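Side-chain contacts in sesquisabinene B synthase 2 (Santalum album, PDB 6A2A), which probably catalyses the metal-dependent cyclisation of farnesyl diphosphate to the sesquiterpene sesquisabinene B: residues S70-T75 and Y95-E100; E83-V88 and K102-M107; L328-D333 and I340-Q345; D317-Y322 and S390-A395. All coordinates share one frame; numbering follows the deposited sequence.

Contact 1 of 4, residues S70-T75 and Y95-E100; sequences SLIKQT and YQFETE
Ile72 reaches across to Phe97 and Glu100 with two separate branches. Its CD1 methyl comes in at a slant to the Phe97 side chain and rests at the root of the ring, 3.5 Å from Phe97 CG and equally near Phe97 CB, with the two ortho carbons slightly farther off. The Ile72 and Glu100 side chains cross at about a right angle, with Ile72 CG2 3.7 Å from Glu100 CB and close to Glu100 O. With CG1 opposite the carbonyl carbon (chi1 -62°) and the chain extended beyond it, CD1 is carried forward to the ring while CG2 remains beside Glu100. Phe97 occupies the N-cap position of helix 98-110, so Ile72, near the C-terminal end of helix 55-73, packs where helix 98-110 begins, joining two helices of the mainly helical N-terminal domain of the terpene synthase. Replacing Ile72 by alanine would probably open a gap at the root of the Phe97 ring and leave Glu100 CB without the methyl that packs on it. Toward solvent, Lys73 CE lies 4.2 Å from Glu100 CG, but Lys73 NZ and Glu100 OE2 are 5.9 Å apart. One water donates to Glu100 O at 2.9 Å and, weakly, to Ile72 O, which also accepts from Lys81. The chemistry is thus mainly apolar, with a water joining the two backbones and opposite charges adding at most a diffuse attraction.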
loop_
_atom_site.group_PDB
_atom_site.type_symbol
_atom_site.label_atom_id
_atom_site.label_comp_id
_atom_site.label_asym_id
_atom_site.label_seq_id
_atom_site.Cartn_x
_atom_site.Cartn_y
_atom_site.Cartn_z
ATOM N N SER A 70 27.917 15.290 -24.633
ATOM C CA SER A 70 29.032 15.767 -25.457
ATOM C C SER A 70 28.495 16.523 -26.664
ATOM O O SER A 70 28.988 17.629 -26.958
ATOM C CB SER A 70 29.955 14.633 -25.846
ATOM O OG SER A 70 30.724 14.241 -24.725
ATOM N N LEU A 71 27.473 15.946 -27.321
ATOM C CA LEU A 71 26.837 16.563 -28.483
ATOM C C LEU A 71 26.215 17.907 -28.107
ATOM O O LEU A 71 26.355 18.869 -28.825
ATOM C CB LEU A 71 25.775 15.619 -29.055
ATOM C CG LEU A 71 26.304 14.328 -29.666
ATOM C CD1 LEU A 71 25.174 13.330 -29.910
ATOM C CD2 LEU A 71 26.996 14.623 -30.981
ATOM N N ILE A 72 25.507 17.981 -26.985
ATOM C CA ILE A 72 24.885 19.236 -26.597
ATOM C C ILE A 72 25.989 20.287 -26.365
ATOM O O ILE A 72 25.797 21.472 -26.611
ATOM C CB ILE A 72 23.987 19.047 -25.346
ATOM C CG1 ILE A 72 22.827 18.067 -25.600
ATOM C CG2 ILE A 72 23.475 20.387 -24.880
ATOM C CD1 ILE A 72 22.069 17.633 -24.360
ATOM N N LYS A 73 27.134 19.842 -25.872
ATOM C CA LYS A 73 28.259 20.744 -25.509
ATOM C C LYS A 73 29.087 21.112 -26.751
ATOM O O LYS A 73 29.694 22.162 -26.785
ATOM C CB LYS A 73 29.161 20.078 -24.464
ATOM C CG LYS A 73 28.621 20.069 -23.039
ATOM C CD LYS A 73 29.508 19.305 -22.061
ATOM C CE LYS A 73 29.402 19.802 -20.634
ATOM N NZ LYS A 73 30.733 19.925 -19.990
ATOM N N GLN A 74 29.066 20.271 -27.774
ATOM C CA GLN A 74 29.970 20.410 -28.952
ATOM C C GLN A 74 29.658 21.702 -29.730
ATOM O O GLN A 74 28.513 22.168 -29.805
ATOM C CB GLN A 74 29.878 19.095 -29.730
ATOM C CG GLN A 74 30.011 19.158 -31.237
ATOM C CD GLN A 74 29.705 17.787 -31.798
ATOM O OE1 GLN A 74 30.037 16.762 -31.205
ATOM N NE2 GLN A 74 29.026 17.755 -32.929
ATOM N N THR A 75 30.699 22.328 -30.283
ATOM C CA THR A 75 30.501 23.505 -31.120
ATOM C C THR A 75 29.698 23.111 -32.350
ATOM O O THR A 75 30.024 22.091 -32.992
ATOM C CB THR A 75 31.813 24.129 -31.617
ATOM O OG1 THR A 75 32.695 24.130 -30.504
ATOM C CG2 THR A 75 31.630 25.534 -32.145
ATOM N N TYR A 95 15.034 16.782 -19.082
ATOM C CA TYR A 95 15.235 16.540 -17.630
ATOM C C TYR A 95 16.573 15.842 -17.367
ATOM O O TYR A 95 17.104 15.945 -16.239
ATOM C CB TYR A 95 14.079 15.726 -17.032
ATOM C CG TYR A 95 14.160 14.244 -17.300
ATOM C CD1 TYR A 95 13.921 13.708 -18.562
ATOM C CD2 TYR A 95 14.548 13.361 -16.308
ATOM C CE1 TYR A 95 14.064 12.353 -18.805
ATOM C CE2 TYR A 95 14.635 12.011 -16.524
ATOM C CZ TYR A 95 14.449 11.507 -17.789
ATOM O OH TYR A 95 14.564 10.169 -17.963
ATOM N N GLN A 96 17.122 15.148 -18.368
ATOM C CA GLN A 96 18.449 14.533 -18.229
ATOM C C GLN A 96 19.603 15.503 -18.557
ATOM O O GLN A 96 20.741 15.172 -18.223
ATOM C CB GLN A 96 18.591 13.307 -19.141
ATOM C CG GLN A 96 17.746 12.096 -18.798
ATOM C CD GLN A 96 18.295 11.285 -17.653
ATOM O OE1 GLN A 96 19.037 11.809 -16.824
ATOM N NE2 GLN A 96 17.866 10.042 -17.545
ATOM N N PHE A 97 19.364 16.660 -19.130
ATOM C CA PHE A 97 20.435 17.519 -19.688
ATOM C C PHE A 97 20.159 18.964 -19.311
ATOM O O PHE A 97 20.460 19.837 -20.055
ATOM C CB PHE A 97 20.546 17.321 -21.210
ATOM C CG PHE A 97 20.853 15.903 -21.595
ATOM C CD1 PHE A 97 22.093 15.326 -21.306
ATOM C CD2 PHE A 97 19.929 15.128 -22.277
ATOM C CE1 PHE A 97 22.364 14.009 -21.622
ATOM C CE2 PHE A 97 20.219 13.813 -22.610
ATOM C CZ PHE A 97 21.440 13.255 -22.307
ATOM N N GLU A 98 19.626 19.232 -18.110
ATOM C CA GLU A 98 19.132 20.563 -17.826
ATOM C C GLU A 98 20.283 21.594 -17.843
ATOM O O GLU A 98 20.137 22.683 -18.392
ATOM C CB GLU A 98 18.450 20.600 -16.456
ATOM C CG GLU A 98 17.134 19.838 -16.406
ATOM C CD GLU A 98 15.941 20.511 -17.056
ATOM O OE1 GLU A 98 16.079 21.603 -17.655
ATOM O OE2 GLU A 98 14.838 19.896 -16.997
ATOM N N THR A 99 21.386 21.247 -17.214
ATOM C CA THR A 99 22.570 22.124 -17.151
ATOM C C THR A 99 23.087 22.404 -18.567
ATOM O O THR A 99 23.264 23.542 -18.966
ATOM C CB THR A 99 23.638 21.497 -16.240
ATOM O OG1 THR A 99 23.150 21.708 -14.910
ATOM C CG2 THR A 99 25.008 22.103 -16.422
ATOM N N GLU A 100 23.293 21.351 -19.321
ATOM C CA GLU A 100 23.923 21.486 -20.641
ATOM C C GLU A 100 23.001 22.242 -21.600
ATOM O O GLU A 100 23.480 23.032 -22.416
ATOM C CB GLU A 100 24.241 20.115 -21.227
ATOM C CG GLU A 100 25.199 19.299 -20.379
ATOM C CD GLU A 100 24.638 18.578 -19.172
ATOM O OE1 GLU A 100 23.411 18.678 -18.929
ATOM O OE2 GLU A 100 25.439 17.939 -18.460
HETATM O O HOH W 1 26.113 22.506 -23.454
#

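Contact 2 of 4, residues E83-V88 and K102-M107; sequences EFIDTV and KEAVVM
Ile85 meets Ala104 and Val105 through purely apolar contacts. Its CG2 methyl faces the single methyl of Ala104, CG2 to CB 4.1 Å, where the CA atoms of these two residues make the nearest backbone approach of the segments. The other branch turns to Val105, the side chains meeting at about a right angle; the modelled separation of Ile85 CD1 and Val105 CG2 is too short to be trusted. A chi1 of 59° places CG1 between the backbone N and the carbonyl carbon and leaves CG2 directed at Ala104. Helices 78-90 and 98-110 run roughly antiparallel here, as a buried hairpin in the mainly helical N-terminal domain of the terpene synthase. Ile130 of helix 121-133 touches both Ile85 and Val105, and Ile72 of helix 55-73 also packs on Ile85.

The polar interactions stay within helix 78-90 or lead away from the pair. Thr87 OG1 donates to Glu83 O at 2.8 Å, tilted 30° from the carbonyl plane, while Thr87 N reaches the same oxygen at 3.0 Å from the other face, so that two donors grip one carbonyl. Asp86 forms a salt bridge with Arg129, and Glu83 a hydrogen bond with His122, both toward helix 121-133.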
loop_
_atom_site.group_PDB
_atom_site.type_symbol
_atom_site.label_atom_id
_atom_site.label_comp_id
_atom_site.label_asym_id
_atom_site.label_seq_id
_atom_site.Cartn_x
_atom_site.Cartn_y
_atom_site.Cartn_z
ATOM N N GLU A 83 18.372 23.885 -32.944
ATOM C CA GLU A 83 17.583 22.813 -33.482
ATOM C C GLU A 83 17.864 21.532 -32.697
ATOM O O GLU A 83 16.916 20.774 -32.406
ATOM C CB GLU A 83 17.843 22.675 -35.002
ATOM C CG GLU A 83 17.149 23.690 -35.838
ATOM C CD GLU A 83 17.607 23.700 -37.301
ATOM O OE1 GLU A 83 18.624 23.016 -37.593
ATOM O OE2 GLU A 83 16.972 24.372 -38.118
ATOM N N PHE A 84 19.108 21.275 -32.268
ATOM C CA PHE A 84 19.447 20.101 -31.600
ATOM C C PHE A 84 18.822 20.092 -30.192
ATOM O O PHE A 84 18.266 19.059 -29.780
ATOM C CB PHE A 84 20.964 19.985 -31.474
ATOM C CG PHE A 84 21.461 18.642 -31.048
ATOM C CD1 PHE A 84 21.524 17.599 -31.951
ATOM C CD2 PHE A 84 21.874 18.405 -29.746
ATOM C CE1 PHE A 84 21.971 16.352 -31.567
ATOM C CE2 PHE A 84 22.319 17.151 -29.369
ATOM C CZ PHE A 84 22.375 16.126 -30.285
ATOM N N ILE A 85 18.930 21.208 -29.476
ATOM C CA ILE A 85 18.361 21.231 -28.093
ATOM C C ILE A 85 16.820 21.267 -28.154
ATOM O O ILE A 85 16.174 20.774 -27.206
ATOM C CB ILE A 85 18.951 22.386 -27.256
ATOM C CG1 ILE A 85 18.685 23.751 -27.877
ATOM C CG2 ILE A 85 20.436 22.170 -26.994
ATOM C CD1 ILE A 85 18.833 24.903 -26.920
ATOM N N ASP A 86 16.218 21.795 -29.208
ATOM C CA ASP A 86 14.750 21.677 -29.454
ATOM C C ASP A 86 14.369 20.213 -29.613
ATOM O O ASP A 86 13.446 19.755 -29.024
ATOM C CB ASP A 86 14.276 22.546 -30.590
ATOM C CG ASP A 86 12.746 22.715 -30.611
ATOM O OD1 ASP A 86 12.197 22.978 -29.489
ATOM O OD2 ASP A 86 12.118 22.661 -31.714
ATOM N N THR A 87 15.177 19.456 -30.363
ATOM C CA THR A 87 15.010 17.994 -30.538
ATOM C C THR A 87 15.160 17.235 -29.225
ATOM O O THR A 87 14.353 16.351 -28.902
ATOM C CB THR A 87 16.051 17.481 -31.573
ATOM O OG1 THR A 87 15.801 18.212 -32.759
ATOM C CG2 THR A 87 15.925 16.012 -31.848
ATOM N N VAL A 88 16.148 17.592 -28.434
ATOM C CA VAL A 88 16.364 16.948 -27.144
ATOM C C VAL A 88 15.110 17.123 -26.263
ATOM O O VAL A 88 14.650 16.219 -25.644
ATOM C CB VAL A 88 17.603 17.551 -26.404
ATOM C CG1 VAL A 88 17.719 17.063 -24.984
ATOM C CG2 VAL A 88 18.883 17.237 -27.116
ATOM N N LYS A 102 20.707 24.479 -20.837
ATOM C CA LYS A 102 20.607 25.866 -20.481
ATOM C C LYS A 102 21.885 26.596 -20.940
ATOM O O LYS A 102 21.832 27.720 -21.451
ATOM C CB LYS A 102 20.420 26.022 -18.966
ATOM C CG LYS A 102 20.379 27.463 -18.470
ATOM C CD LYS A 102 19.339 28.322 -19.166
ATOM C CE LYS A 102 19.138 29.662 -18.492
ATOM N NZ LYS A 102 18.814 29.498 -17.050
ATOM N N GLU A 103 23.001 25.933 -20.718
ATOM C CA GLU A 103 24.323 26.480 -21.036
ATOM C C GLU A 103 24.427 26.648 -22.547
ATOM O O GLU A 103 24.851 27.678 -23.007
ATOM C CB GLU A 103 25.407 25.594 -20.415
ATOM C CG GLU A 103 25.374 25.683 -18.889
ATOM C CD GLU A 103 26.519 25.056 -18.119
ATOM O OE1 GLU A 103 26.936 23.931 -18.472
ATOM O OE2 GLU A 103 26.977 25.695 -17.147
ATOM N N ALA A 104 23.892 25.703 -23.308
ATOM C CA ALA A 104 23.837 25.888 -24.754
ATOM C C ALA A 104 22.997 27.106 -25.120
ATOM O O ALA A 104 23.403 27.872 -25.966
ATOM C CB ALA A 104 23.358 24.620 -25.449
ATOM N N VAL A 105 21.824 27.304 -24.488
ATOM C CA VAL A 105 20.930 28.388 -24.832
ATOM C C VAL A 105 21.573 29.738 -24.512
ATOM O O VAL A 105 21.436 30.700 -25.274
ATOM C CB VAL A 105 19.597 28.231 -24.077
ATOM C CG1 VAL A 105 18.768 29.503 -24.063
ATOM C CG2 VAL A 105 18.837 27.080 -24.688
ATOM N N VAL A 106 22.209 29.794 -23.365
ATOM C CA VAL A 106 22.907 31.030 -22.930
ATOM C C VAL A 106 23.992 31.396 -23.967
ATOM O O VAL A 106 24.014 32.523 -24.476
ATOM C CB VAL A 106 23.513 30.850 -21.525
ATOM C CG1 VAL A 106 24.442 32.004 -21.167
ATOM C CG2 VAL A 106 22.436 30.699 -20.453
ATOM N N MET A 107 24.843 30.443 -24.255
ATOM C CA MET A 107 25.873 30.551 -25.367
ATOM C C MET A 107 25.243 31.143 -26.631
ATOM O O MET A 107 25.684 32.197 -27.146
ATOM C CB MET A 107 26.455 29.179 -25.712
ATOM C CG MET A 107 27.686 28.787 -24.900
ATOM S SD MET A 107 29.247 29.135 -25.755
ATOM C CE MET A 107 30.186 29.894 -24.426
#

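Contact 3 of 4, residues L328-D333 and I340-Q345; sequences LELFTD and ISKADQ
Leu330 projects from helix 325-337 toward Lys342 and Gln345 in the loop that leads to helix 348-372, within the metal-binding domain. From CB, which points at the loop, the chain runs to CG opposite the backbone N (chi1 179°) and then forks. CD1 takes the side of Lys342 and comes to 4.2 Å from Lys342 CB. CD2 meets the loop at more points: it lies 3.6 Å from Gln345 OE1, almost as near Gln345 CB, and a little farther from Lys342 O. The extended Gln345 side chain passes Leu330 at about a right angle and touches that methyl with its first carbon and amide oxygen. The loop takes its shape from a type I turn, Ile340 to Ala343, followed by a 3-10 stretch in which Gln345 N donates to Lys342 O at 2.9 Å. Its outer side reaches the second subunit, where Asp344 hydrogen-bonds Asn375 and Ile340 packs on Ile377 of that chain. Asp333, salt-bridged to Arg337, keeps its OD2 5.0 Å from Lys342 NZ. Between the two segments the contact is mainly van der Waals, the leucine methyls resting on the aliphatic bases of Lys342 and Gln345 beside two oxygens, with at most a weak attraction between Asp333 and Lys342.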
loop_
_atom_site.group_PDB
_atom_site.type_symbol
_atom_site.label_atom_id
_atom_site.label_comp_id
_atom_site.label_asym_id
_atom_site.label_seq_id
_atom_site.Cartn_x
_atom_site.Cartn_y
_atom_site.Cartn_z
ATOM N N LEU A 328 -25.584 13.947 0.024
ATOM C CA LEU A 328 -24.434 14.741 -0.309
ATOM C C LEU A 328 -24.236 15.829 0.763
ATOM O O LEU A 328 -23.120 16.214 1.045
ATOM C CB LEU A 328 -24.622 15.290 -1.719
ATOM C CG LEU A 328 -24.735 14.224 -2.812
ATOM C CD1 LEU A 328 -25.080 14.831 -4.154
ATOM C CD2 LEU A 328 -23.471 13.387 -2.923
ATOM N N GLU A 329 -25.324 16.390 1.323
ATOM C CA GLU A 329 -25.194 17.329 2.477
ATOM C C GLU A 329 -24.423 16.685 3.609
ATOM O O GLU A 329 -23.605 17.342 4.222
ATOM C CB GLU A 329 -26.551 17.730 3.113
ATOM C CG GLU A 329 -27.540 18.260 2.114
ATOM C CD GLU A 329 -28.810 18.883 2.682
ATOM O OE1 GLU A 329 -29.137 18.627 3.877
ATOM O OE2 GLU A 329 -29.470 19.623 1.913
ATOM N N LEU A 330 -24.688 15.433 3.909
ATOM C CA LEU A 330 -23.948 14.780 4.995
ATOM C C LEU A 330 -22.490 14.494 4.553
ATOM O O LEU A 330 -21.610 14.601 5.350
ATOM C CB LEU A 330 -24.641 13.473 5.384
ATOM C CG LEU A 330 -23.971 12.660 6.490
ATOM C CD1 LEU A 330 -23.736 13.494 7.738
ATOM C CD2 LEU A 330 -24.749 11.395 6.808
ATOM N N PHE A 331 -22.298 14.037 3.314
ATOM C CA PHE A 331 -20.913 13.836 2.787
ATOM C C PHE A 331 -20.099 15.113 2.985
ATOM O O PHE A 331 -18.946 15.115 3.511
ATOM C CB PHE A 331 -21.005 13.385 1.328
ATOM C CG PHE A 331 -19.759 12.781 0.739
ATOM C CD1 PHE A 331 -18.565 13.495 0.669
ATOM C CD2 PHE A 331 -19.805 11.511 0.195
ATOM C CE1 PHE A 331 -17.464 12.944 0.026
ATOM C CE2 PHE A 331 -18.683 10.953 -0.412
ATOM C CZ PHE A 331 -17.515 11.655 -0.461
ATOM N N THR A 332 -20.689 16.251 2.585
ATOM C CA THR A 332 -20.028 17.532 2.630
ATOM C C THR A 332 -19.759 17.925 4.083
ATOM O O THR A 332 -18.676 18.368 4.444
ATOM C CB THR A 332 -20.817 18.615 1.896
ATOM O OG1 THR A 332 -20.977 18.228 0.528
ATOM C CG2 THR A 332 -20.161 19.979 1.948
ATOM N N ASP A 333 -20.728 17.728 4.947
ATOM C CA ASP A 333 -20.563 18.100 6.390
ATOM C C ASP A 333 -19.483 17.280 7.107
ATOM O O ASP A 333 -18.663 17.812 7.916
ATOM C CB ASP A 333 -21.927 17.916 7.082
ATOM C CG ASP A 333 -21.862 18.154 8.588
ATOM O OD1 ASP A 333 -21.454 19.229 9.006
ATOM O OD2 ASP A 333 -22.234 17.220 9.338
ATOM N N ILE A 340 -15.769 11.515 11.047
ATOM C CA ILE A 340 -16.460 10.446 10.352
ATOM C C ILE A 340 -17.450 9.698 11.274
ATOM O O ILE A 340 -17.913 8.626 10.903
ATOM C CB ILE A 340 -15.459 9.460 9.739
ATOM C CG1 ILE A 340 -14.454 8.937 10.776
ATOM C CG2 ILE A 340 -14.726 10.116 8.568
ATOM C CD1 ILE A 340 -13.814 7.638 10.399
ATOM N N SER A 341 -17.785 10.261 12.429
ATOM C CA SER A 341 -18.775 9.638 13.367
ATOM C C SER A 341 -20.048 9.172 12.669
ATOM O O SER A 341 -20.551 8.117 13.005
ATOM C CB SER A 341 -19.191 10.627 14.439
ATOM O OG SER A 341 -18.070 10.978 15.187
ATOM N N LYS A 342 -20.606 10.005 11.796
ATOM C CA LYS A 342 -21.913 9.703 11.188
ATOM C C LYS A 342 -21.774 8.968 9.860
ATOM O O LYS A 342 -22.769 8.843 9.119
ATOM C CB LYS A 342 -22.709 10.989 10.999
ATOM C CG LYS A 342 -22.945 11.795 12.277
ATOM C CD LYS A 342 -23.776 13.033 12.011
ATOM C CE LYS A 342 -24.284 13.722 13.257
ATOM N NZ LYS A 342 -24.955 14.996 12.897
ATOM N N ALA A 343 -20.554 8.503 9.510
ATOM C CA ALA A 343 -20.362 7.925 8.208
ATOM C C ALA A 343 -21.313 6.746 7.954
ATOM O O ALA A 343 -21.792 6.542 6.835
ATOM C CB ALA A 343 -18.906 7.514 8.023
ATOM N N ASP A 344 -21.655 5.978 8.968
ATOM C CA ASP A 344 -22.512 4.830 8.741
ATOM C C ASP A 344 -23.961 5.194 8.361
ATOM O O ASP A 344 -24.684 4.320 7.943
ATOM C CB ASP A 344 -22.537 3.908 9.978
ATOM C CG ASP A 344 -21.291 3.043 10.095
ATOM O OD1 ASP A 344 -20.465 2.919 9.128
ATOM O OD2 ASP A 344 -21.171 2.437 11.172
ATOM N N GLN A 345 -24.356 6.456 8.472
ATOM C CA GLN A 345 -25.671 6.920 7.928
ATOM C C GLN A 345 -25.679 6.888 6.381
ATOM O O GLN A 345 -26.764 6.941 5.755
ATOM C CB GLN A 345 -25.978 8.326 8.412
ATOM C CG GLN A 345 -26.174 8.440 9.926
ATOM C CD GLN A 345 -26.426 9.843 10.432
ATOM O OE1 GLN A 345 -26.870 10.725 9.696
ATOM N NE2 GLN A 345 -26.062 10.093 11.681
#

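Contact 4 of 4, residues D317-Y322 and S390-A395; sequences DVYDVY and SYTKEA
Tyr319 and Tyr391 form an edge-to-face aromatic pair. The edge of Tyr391 is turned to one face of Tyr319, with ring centroids 5.3 Å apart and planes at 60°. The leading atom is Tyr391 CD2, 3.7 Å from Tyr319 CG and offset toward that ring's rim. Apolar contact continues beside the pair, where Tyr391 CB lies 3.7 Å from Tyr319 CD2. Both tyrosines have CG opposite the carbonyl carbon (chi1 -83° and -76°), which directs each ring into the space between helices 299-321 and 377-400.

The polar groups meet this pair at its margin. Thr392 OG1 lies near the plane of the Tyr319 ring, at its edge, 4.1 Å from CE2, and is hydrogen-bonded to Leu388 O. The Tyr319 hydroxyl is hydrogen-bonded to Thr332. A leucine in place of Tyr319 would probably leave Tyr391 without an aromatic face to pack against and Thr332 without its bond to the tyrosine hydroxyl.

Beyond the rings, Asp320 OD1 and Glu394 OE1 approach without touching, 6.2 Å apart with no metal modelled in this chain, and the side chains of Tyr391 and Asp316 are about 4 Å apart at the nearest atoms. Asp316, Asp320 and Glu394 bind magnesium in this protein. Tyr319 thus sits inside the DDxxD motif of a class I terpene synthase, Asp316 to Asp320, and the ring pair joins that motif to the helix bearing Glu394.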
loop_
_atom_site.group_PDB
_atom_site.type_symbol
_atom_site.label_atom_id
_atom_site.label_comp_id
_atom_site.label_asym_id
_atom_site.label_seq_id
_atom_site.Cartn_x
_atom_site.Cartn_y
_atom_site.Cartn_z
ATOM N N ASP A 317 -18.522 11.703 -9.576
ATOM C CA ASP A 317 -19.613 10.805 -9.930
ATOM C C ASP A 317 -20.607 10.614 -8.767
ATOM O O ASP A 317 -21.774 10.566 -8.963
ATOM C CB ASP A 317 -19.113 9.466 -10.426
ATOM C CG ASP A 317 -18.476 9.544 -11.783
ATOM O OD1 ASP A 317 -18.584 10.508 -12.466
ATOM O OD2 ASP A 317 -17.866 8.620 -12.192
ATOM N N VAL A 318 -20.113 10.535 -7.544
ATOM C CA VAL A 318 -20.990 10.407 -6.388
ATOM C C VAL A 318 -21.950 11.596 -6.316
ATOM O O VAL A 318 -23.096 11.440 -6.075
ATOM C CB VAL A 318 -20.207 10.327 -5.073
ATOM C CG1 VAL A 318 -21.116 10.501 -3.889
ATOM C CG2 VAL A 318 -19.447 9.020 -4.986
ATOM N N TYR A 319 -21.415 12.784 -6.511
ATOM C CA TYR A 319 -22.189 13.992 -6.474
ATOM C C TYR A 319 -23.061 14.178 -7.704
ATOM O O TYR A 319 -24.164 14.605 -7.608
ATOM C CB TYR A 319 -21.306 15.206 -6.253
ATOM C CG TYR A 319 -20.974 15.444 -4.793
ATOM C CD1 TYR A 319 -20.138 14.598 -4.106
ATOM C CD2 TYR A 319 -21.478 16.521 -4.111
ATOM C CE1 TYR A 319 -19.844 14.821 -2.778
ATOM C CE2 TYR A 319 -21.186 16.753 -2.794
ATOM C CZ TYR A 319 -20.361 15.907 -2.123
ATOM O OH TYR A 319 -20.091 16.109 -0.820
ATOM N N ASP A 320 -22.572 13.782 -8.851
ATOM C CA ASP A 320 -23.320 13.988 -10.062
ATOM C C ASP A 320 -24.296 12.904 -10.456
ATOM O O ASP A 320 -25.356 13.179 -10.924
ATOM C CB ASP A 320 -22.377 14.175 -11.215
ATOM C CG ASP A 320 -22.869 15.165 -12.159
ATOM O OD1 ASP A 320 -22.713 16.331 -11.851
ATOM O OD2 ASP A 320 -23.449 14.816 -13.173
ATOM N N VAL A 321 -23.880 11.664 -10.323
ATOM C CA VAL A 321 -24.680 10.580 -10.767
ATOM C C VAL A 321 -24.957 9.479 -9.768
ATOM O O VAL A 321 -24.973 8.351 -10.128
ATOM C CB VAL A 321 -24.104 9.971 -12.060
ATOM C CG1 VAL A 321 -24.234 10.924 -13.210
ATOM C CG2 VAL A 321 -22.667 9.586 -11.897
ATOM N N TYR A 322 -25.131 9.820 -8.512
ATOM C CA TYR A 322 -25.509 8.764 -7.570
ATOM C C TYR A 322 -26.239 9.293 -6.332
ATOM O O TYR A 322 -27.347 8.845 -6.038
ATOM C CB TYR A 322 -24.286 7.951 -7.116
ATOM C CG TYR A 322 -24.675 6.579 -6.648
ATOM C CD1 TYR A 322 -24.923 5.570 -7.578
ATOM C CD2 TYR A 322 -24.792 6.285 -5.302
ATOM C CE1 TYR A 322 -25.332 4.310 -7.175
ATOM C CE2 TYR A 322 -25.185 5.024 -4.889
ATOM C CZ TYR A 322 -25.445 4.033 -5.826
ATOM O OH TYR A 322 -25.843 2.770 -5.456
ATOM N N SER A 390 -17.763 23.499 -3.642
ATOM C CA SER A 390 -17.968 23.963 -4.992
ATOM C C SER A 390 -18.937 23.027 -5.741
ATOM O O SER A 390 -19.724 23.464 -6.598
ATOM C CB SER A 390 -16.639 24.180 -5.685
ATOM O OG SER A 390 -16.140 22.921 -6.188
ATOM N N TYR A 391 -18.908 21.723 -5.450
ATOM C CA TYR A 391 -19.853 20.782 -6.051
ATOM C C TYR A 391 -21.271 21.121 -5.582
ATOM O O TYR A 391 -22.221 21.069 -6.350
ATOM C CB TYR A 391 -19.567 19.362 -5.595
ATOM C CG TYR A 391 -18.387 18.682 -6.238
ATOM C CD1 TYR A 391 -17.593 19.290 -7.201
ATOM C CD2 TYR A 391 -18.011 17.433 -5.809
ATOM C CE1 TYR A 391 -16.533 18.623 -7.788
ATOM C CE2 TYR A 391 -16.948 16.760 -6.382
ATOM C CZ TYR A 391 -16.184 17.358 -7.356
ATOM O OH TYR A 391 -15.118 16.692 -7.886
ATOM N N THR A 392 -21.345 21.432 -4.312
ATOM C CA THR A 392 -22.652 21.766 -3.730
ATOM C C THR A 392 -23.274 23.021 -4.387
ATOM O O THR A 392 -24.471 23.027 -4.714
ATOM C CB THR A 392 -22.541 21.870 -2.212
ATOM O OG1 THR A 392 -22.051 20.598 -1.748
ATOM C CG2 THR A 392 -23.903 22.174 -1.611
ATOM N N LYS A 393 -22.469 24.049 -4.611
ATOM C CA LYS A 393 -22.923 25.269 -5.293
ATOM C C LYS A 393 -23.445 24.951 -6.686
ATOM O O LYS A 393 -24.513 25.439 -7.072
ATOM C CB LYS A 393 -21.793 26.295 -5.246
ATOM C CG LYS A 393 -22.121 27.654 -5.848
ATOM C CD LYS A 393 -21.054 28.693 -5.548
ATOM C CE LYS A 393 -21.546 29.823 -4.683
ATOM N NZ LYS A 393 -20.415 30.593 -4.109
ATOM N N GLU A 394 -22.696 24.189 -7.488
ATOM C CA GLU A 394 -23.126 23.812 -8.788
ATOM C C GLU A 394 -24.475 23.073 -8.692
ATOM O O GLU A 394 -25.362 23.337 -9.523
ATOM C CB GLU A 394 -22.095 22.919 -9.499
ATOM C CG GLU A 394 -20.932 23.734 -10.021
ATOM C CD GLU A 394 -19.820 22.974 -10.729
ATOM O OE1 GLU A 394 -19.822 21.725 -10.671
ATOM O OE2 GLU A 394 -18.924 23.638 -11.294
ATOM N N ALA A 395 -24.616 22.156 -7.732
ATOM C CA ALA A 395 -25.858 21.341 -7.584
ATOM C C ALA A 395 -27.036 22.254 -7.252
ATOM O O ALA A 395 -28.141 22.038 -7.768
ATOM C CB ALA A 395 -25.696 20.273 -6.506
#

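Contacts 1 and 2 belong to the N-terminal domain and share helix 98-110. They touch through Leu71 with Phe84 and Phe97 with Val88, in one apolar core that is fully buried at contact 2 and reaches a charged, hydrated margin at contact 1. Across the chain's centre, contacts 3 and 4 lie in the metal-binding domain, their centres 47 to 55 Å from those of contacts 1 and 2. Contact 3 is nested inside the loop closed by contact 4, and the two touch where Phe331 packs on Tyr319. Their characters differ: contact 3 is a surface contact near the dimer partner, whereas contact 4 is partly buried, aromatic, and flanked by metal-binding carboxylates.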